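Local coordinates for dual specificity protein phosphatase 18 (Homo sapiens, PDB 2ESB) that removes phosphate from protein tyrosine, serine and threonine residues, and prefers phosphotyrosine and doubly phosphorylated MAP kinase peptides over phosphothreonine ones, at residues A[143-148]-A[164-169]; A[153-156]-A[161-164]. All coordinates share one frame; numbering follows the deposited sequence.

Interaction 1: A[143-148]-A[164-169]; sequences PNSGFW and VHMVSS
The indole of W148 meets V164 obliquely. V164 CG1 lies 4.1 Å from CZ3 of W148, and the two side chains cross at about a right angle. Y178 and H131 also meet this indole, Y178 with its ring plane almost perpendicular to it. The NE1 of W148 bonds to the hydroxyl of Y178, so the one polar atom of the ring is satisfied. P175, L116 and L127 complete the surroundings of the indole.

On the far side of the helix start, the ring of F147 carries ND2 of N144 on one face, 3.1 Å above its plane and over its centre. N144 is the N-cap. Its OD1 accepts from N of F147 at 2.9 Å, with a weak second bond from N of G146. ND2 of N144 bonds to D73.

M166 makes the second half of the contact. Its SD sits 3.7 Å from CB of W148, at the root of the indole. The chain bends at both chi2 (-55°) and chi3 (-74°). These turns fold the thioether back along the start of the helix, where the methyl CE comes 3.6 Å from the carbonyl O of S145. CE also rests 4.0 Å from CB of S145. The hydroxyl of S145 bonds to the backbone O of M173.

This is an apolar contact between a capped helix start and the strand 166-167 with V164 just ahead of it. It joins the first turn of helix 145-159 to the two-stranded antiparallel sheet 166-167 and 174-175, which packs beside the helices of the phosphatase fold.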
loop_
_atom_site.group_PDB
_atom_site.type_symbol
_atom_site.label_atom_id
_atom_site.label_comp_id
_atom_site.label_asym_id
_atom_site.label_seq_id
_atom_site.Cartn_x
_atom_site.Cartn_y
_atom_site.Cartn_z
ATOM N N PRO A 143 -5.537 7.289 0.146
ATOM C CA PRO A 143 -4.314 7.841 0.736
ATOM C C PRO A 143 -4.548 9.309 1.136
ATOM O O PRO A 143 -5.291 10.023 0.453
ATOM C CB PRO A 143 -3.309 7.737 -0.407
ATOM C CG PRO A 143 -3.791 6.536 -1.191
ATOM C CD PRO A 143 -5.289 6.767 -1.210
ATOM N N ASN A 144 -3.928 9.764 2.222
ATOM C CA ASN A 144 -4.106 11.161 2.611
ATOM C C ASN A 144 -3.395 12.007 1.565
ATOM O O ASN A 144 -2.558 11.493 0.814
ATOM C CB ASN A 144 -3.574 11.435 4.036
ATOM C CG ASN A 144 -2.052 11.370 4.145
ATOM O OD1 ASN A 144 -1.326 12.079 3.442
ATOM N ND2 ASN A 144 -1.563 10.529 5.058
ATOM N N SER A 145 -3.737 13.294 1.488
ATOM C CA SER A 145 -3.145 14.180 0.491
ATOM C C SER A 145 -1.621 14.266 0.465
ATOM O O SER A 145 -1.024 14.472 -0.600
ATOM C CB SER A 145 -3.752 15.590 0.615
ATOM O OG SER A 145 -5.099 15.575 0.161
ATOM N N GLY A 146 -0.980 14.130 1.616
ATOM C CA GLY A 146 0.474 14.181 1.633
ATOM C C GLY A 146 1.054 12.964 0.917
ATOM O O GLY A 146 2.061 13.053 0.213
ATOM N N PHE A 147 0.424 11.810 1.100
ATOM C CA PHE A 147 0.899 10.600 0.439
ATOM C C PHE A 147 0.693 10.746 -1.076
ATOM O O PHE A 147 1.490 10.255 -1.868
ATOM C CB PHE A 147 0.153 9.369 0.978
ATOM C CG PHE A 147 0.474 9.037 2.424
ATOM C CD1 PHE A 147 -0.299 8.114 3.128
ATOM C CD2 PHE A 147 1.556 9.636 3.070
ATOM C CE1 PHE A 147 -0.002 7.788 4.460
ATOM C CE2 PHE A 147 1.867 9.323 4.398
ATOM C CZ PHE A 147 1.088 8.398 5.096
ATOM N N TRP A 148 -0.374 11.427 -1.481
ATOM C CA TRP A 148 -0.609 11.634 -2.902
ATOM C C TRP A 148 0.526 12.469 -3.500
ATOM O O TRP A 148 1.052 12.143 -4.565
ATOM C CB TRP A 148 -1.963 12.309 -3.143
ATOM C CG TRP A 148 -3.084 11.318 -3.209
ATOM C CD1 TRP A 148 -4.064 11.118 -2.285
ATOM C CD2 TRP A 148 -3.310 10.360 -4.251
ATOM N NE1 TRP A 148 -4.889 10.089 -2.683
ATOM C CE2 TRP A 148 -4.447 9.608 -3.887
ATOM C CE3 TRP A 148 -2.656 10.064 -5.460
ATOM C CZ2 TRP A 148 -4.951 8.571 -4.690
ATOM C CZ3 TRP A 148 -3.156 9.032 -6.259
ATOM C CH2 TRP A 148 -4.291 8.299 -5.869
ATOM N N VAL A 164 -1.589 12.005 -12.453
ATOM C CA VAL A 164 -2.431 12.482 -11.357
ATOM C C VAL A 164 -1.783 13.801 -10.898
ATOM O O VAL A 164 -0.557 13.900 -10.830
ATOM C CB VAL A 164 -2.464 11.475 -10.182
ATOM C CG1 VAL A 164 -3.322 12.015 -9.052
ATOM C CG2 VAL A 164 -3.016 10.127 -10.663
ATOM N N HIS A 165 -2.597 14.810 -10.606
ATOM C CA HIS A 165 -2.077 16.111 -10.181
ATOM C C HIS A 165 -2.876 16.652 -9.002
ATOM O O HIS A 165 -4.095 16.492 -8.961
ATOM C CB HIS A 165 -2.176 17.128 -11.324
ATOM C CG HIS A 165 -1.770 16.584 -12.659
ATOM N ND1 HIS A 165 -2.539 15.682 -13.361
ATOM C CD2 HIS A 165 -0.656 16.789 -13.403
ATOM C CE1 HIS A 165 -1.919 15.354 -14.480
ATOM N NE2 HIS A 165 -0.773 16.012 -14.530
ATOM N N MET A 166 -2.187 17.292 -8.056
ATOM C CA MET A 166 -2.850 17.880 -6.894
ATOM C C MET A 166 -3.538 19.187 -7.327
ATOM O O MET A 166 -2.959 19.981 -8.069
ATOM C CB MET A 166 -1.824 18.186 -5.796
ATOM C CG MET A 166 -1.063 16.959 -5.273
ATOM S SD MET A 166 -2.196 15.677 -4.687
ATOM C CE MET A 166 -2.765 16.403 -3.129
ATOM N N VAL A 167 -4.768 19.399 -6.872
ATOM C CA VAL A 167 -5.512 20.611 -7.206
ATOM C C VAL A 167 -6.137 21.194 -5.941
ATOM O O VAL A 167 -6.314 20.484 -4.941
ATOM C CB VAL A 167 -6.642 20.328 -8.236
ATOM C CG1 VAL A 167 -6.051 19.786 -9.530
ATOM C CG2 VAL A 167 -7.646 19.346 -7.658
ATOM N N SER A 168 -6.453 22.488 -5.977
ATOM C CA SER A 168 -7.067 23.162 -4.829
ATOM C C SER A 168 -8.534 22.729 -4.705
ATOM O O SER A 168 -9.142 22.286 -5.677
ATOM C CB SER A 168 -7.017 24.687 -5.022
ATOM O OG SER A 168 -5.742 25.122 -5.462
ATOM N N SER A 169 -9.099 22.857 -3.507
ATOM C CA SER A 169 -10.505 22.519 -3.291
ATOM C C SER A 169 -10.969 23.150 -1.977
ATOM O O SER A 169 -10.155 23.636 -1.196
ATOM C CB SER A 169 -10.707 20.998 -3.238
ATOM O OG SER A 169 -10.513 20.486 -1.928
#

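Interaction 2: A[153-156]-A[161-164]; sequences HYEF and KNTV
E155 reaches from the helix into segment 161-164, and both of its carboxylate oxygens are occupied. OE1 accepts from the hydroxyl OG1 of T163 at 2.6 Å, through its syn lone pair. OE2 takes two donors. ND2 of N162 gives it a nearly straight bond of 3.0 Å, at 173°. The backbone N of T163 gives it another of 3.0 Å. N162 comes from the anti side and T163 N from the syn side, each 35° out of the carboxylate plane and from the same face.

T163 thus grips the group with both hydroxyl and amide. Its chi1 of 54° sets OG1 between the backbone N and the carbonyl carbon, which lets both donors face E155. Its OG1 in turn pairs with N of L128. N162 ND2 also bonds to O of I152, one turn back in the helix.

A water adds another donor to OE1 at 2.7 Å, and gives its other hydrogen to O of K161 at 3.1 Å. N of L127 also bonds to OE1. These many donors, and the nearby start of helix 127-137, would probably favour the charged carboxylate. An alanine in place of E155 would probably leave the hydroxyl and amide of T163 without their acceptor, and the amide of N162 with I152 as the one left of these two acceptors.

F156 adds a looser contact at the margin: CD1 comes 3.7 Å from N of K161, and CB lies beside the amide of N162.

The arrangement is a chain reversal after helix 145-159. A buried glutamate in its last turns ties the returning segment both to this helix and to the start of helix 127-137.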
loop_
_atom_site.group_PDB
_atom_site.type_symbol
_atom_site.label_atom_id
_atom_site.label_comp_id
_atom_site.label_asym_id
_atom_site.label_seq_id
_atom_site.Cartn_x
_atom_site.Cartn_y
_atom_site.Cartn_z
ATOM N N HIS A 153 5.299 12.575 -6.889
ATOM C CA HIS A 153 6.736 12.806 -7.045
ATOM C C HIS A 153 7.436 11.499 -7.467
ATOM O O HIS A 153 8.314 11.499 -8.328
ATOM C CB HIS A 153 7.334 13.328 -5.740
ATOM C CG HIS A 153 8.816 13.536 -5.798
ATOM N ND1 HIS A 153 9.716 12.629 -5.282
ATOM C CD2 HIS A 153 9.555 14.536 -6.335
ATOM C CE1 HIS A 153 10.946 13.062 -5.494
ATOM N NE2 HIS A 153 10.875 14.217 -6.132
ATOM N N TYR A 154 7.028 10.385 -6.871
ATOM C CA TYR A 154 7.612 9.081 -7.201
ATOM C C TYR A 154 7.253 8.698 -8.643
ATOM O O TYR A 154 8.085 8.161 -9.369
ATOM C CB TYR A 154 7.098 8.028 -6.220
ATOM C CG TYR A 154 7.757 6.675 -6.319
ATOM C CD1 TYR A 154 9.140 6.548 -6.302
ATOM C CD2 TYR A 154 6.991 5.514 -6.381
ATOM C CE1 TYR A 154 9.755 5.295 -6.347
ATOM C CE2 TYR A 154 7.599 4.247 -6.419
ATOM C CZ TYR A 154 8.981 4.152 -6.402
ATOM O OH TYR A 154 9.601 2.923 -6.441
ATOM N N GLU A 155 6.016 8.964 -9.055
ATOM C CA GLU A 155 5.607 8.661 -10.421
ATOM C C GLU A 155 6.503 9.422 -11.388
ATOM O O GLU A 155 6.970 8.866 -12.387
ATOM C CB GLU A 155 4.151 9.064 -10.682
ATOM C CG GLU A 155 3.694 8.702 -12.099
ATOM C CD GLU A 155 2.301 9.187 -12.452
ATOM O OE1 GLU A 155 1.646 8.523 -13.283
ATOM O OE2 GLU A 155 1.855 10.231 -11.932
ATOM N N PHE A 156 6.742 10.699 -11.096
ATOM C CA PHE A 156 7.587 11.515 -11.967
ATOM C C PHE A 156 8.988 10.933 -12.014
ATOM O O PHE A 156 9.635 10.930 -13.063
ATOM C CB PHE A 156 7.664 12.962 -11.476
ATOM C CG PHE A 156 8.448 13.864 -12.390
ATOM C CD1 PHE A 156 7.918 14.253 -13.619
ATOM C CD2 PHE A 156 9.721 14.298 -12.040
ATOM C CE1 PHE A 156 8.649 15.063 -14.489
ATOM C CE2 PHE A 156 10.461 15.109 -12.903
ATOM C CZ PHE A 156 9.920 15.490 -14.131
ATOM N N LYS A 161 6.879 11.716 -16.048
ATOM C CA LYS A 161 5.584 12.279 -16.420
ATOM C C LYS A 161 4.547 11.931 -15.349
ATOM O O LYS A 161 4.677 10.910 -14.670
ATOM C CB LYS A 161 5.164 11.695 -17.772
ATOM C CG LYS A 161 3.678 11.675 -18.030
ATOM C CD LYS A 161 3.345 10.724 -19.165
ATOM C CE LYS A 161 1.838 10.555 -19.315
ATOM N NZ LYS A 161 1.492 9.562 -20.369
ATOM N N ASN A 162 3.514 12.766 -15.205
ATOM C CA ASN A 162 2.471 12.514 -14.212
ATOM C C ASN A 162 1.101 12.291 -14.838
ATOM O O ASN A 162 0.784 12.859 -15.879
ATOM C CB ASN A 162 2.375 13.683 -13.225
ATOM C CG ASN A 162 3.483 13.678 -12.209
ATOM O OD1 ASN A 162 4.156 14.689 -12.010
ATOM N ND2 ASN A 162 3.679 12.539 -11.548
ATOM N N THR A 163 0.289 11.467 -14.183
ATOM C CA THR A 163 -1.054 11.167 -14.656
ATOM C C THR A 163 -2.083 11.571 -13.608
ATOM O O THR A 163 -3.287 11.472 -13.833
ATOM C CB THR A 163 -1.209 9.676 -14.978
ATOM O OG1 THR A 163 -0.827 8.899 -13.835
ATOM C CG2 THR A 163 -0.334 9.304 -16.174
ATOM N N VAL A 164 -1.589 12.005 -12.453
ATOM C CA VAL A 164 -2.431 12.482 -11.357
ATOM C C VAL A 164 -1.783 13.801 -10.898
ATOM O O VAL A 164 -0.557 13.900 -10.830
ATOM C CB VAL A 164 -2.464 11.475 -10.182
ATOM C CG1 VAL A 164 -3.322 12.015 -9.052
ATOM C CG2 VAL A 164 -3.016 10.127 -10.663
HETATM O O HOH W 1 3.035 8.498 -15.607
#

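Both interactions hold helix 145-159 against the chain that returns along it, one near its start and the other near its end, with centres about 12 Å apart. V164 belongs to both; it packs on the indole in interaction 1 and has only a marginal role in interaction 2. Both are partly buried. Interaction 1 is apolar across its segments, built from a ring, a valine and a thioether, with the indole N-H and the S145 hydroxyl met by other parts of the chain. Interaction 2 is polar: one buried carboxylate gathers side-chain, backbone and water donors, while exposed F156 and K161 lie at its margin. Both also lean on helix 127-137, through L127 and L128.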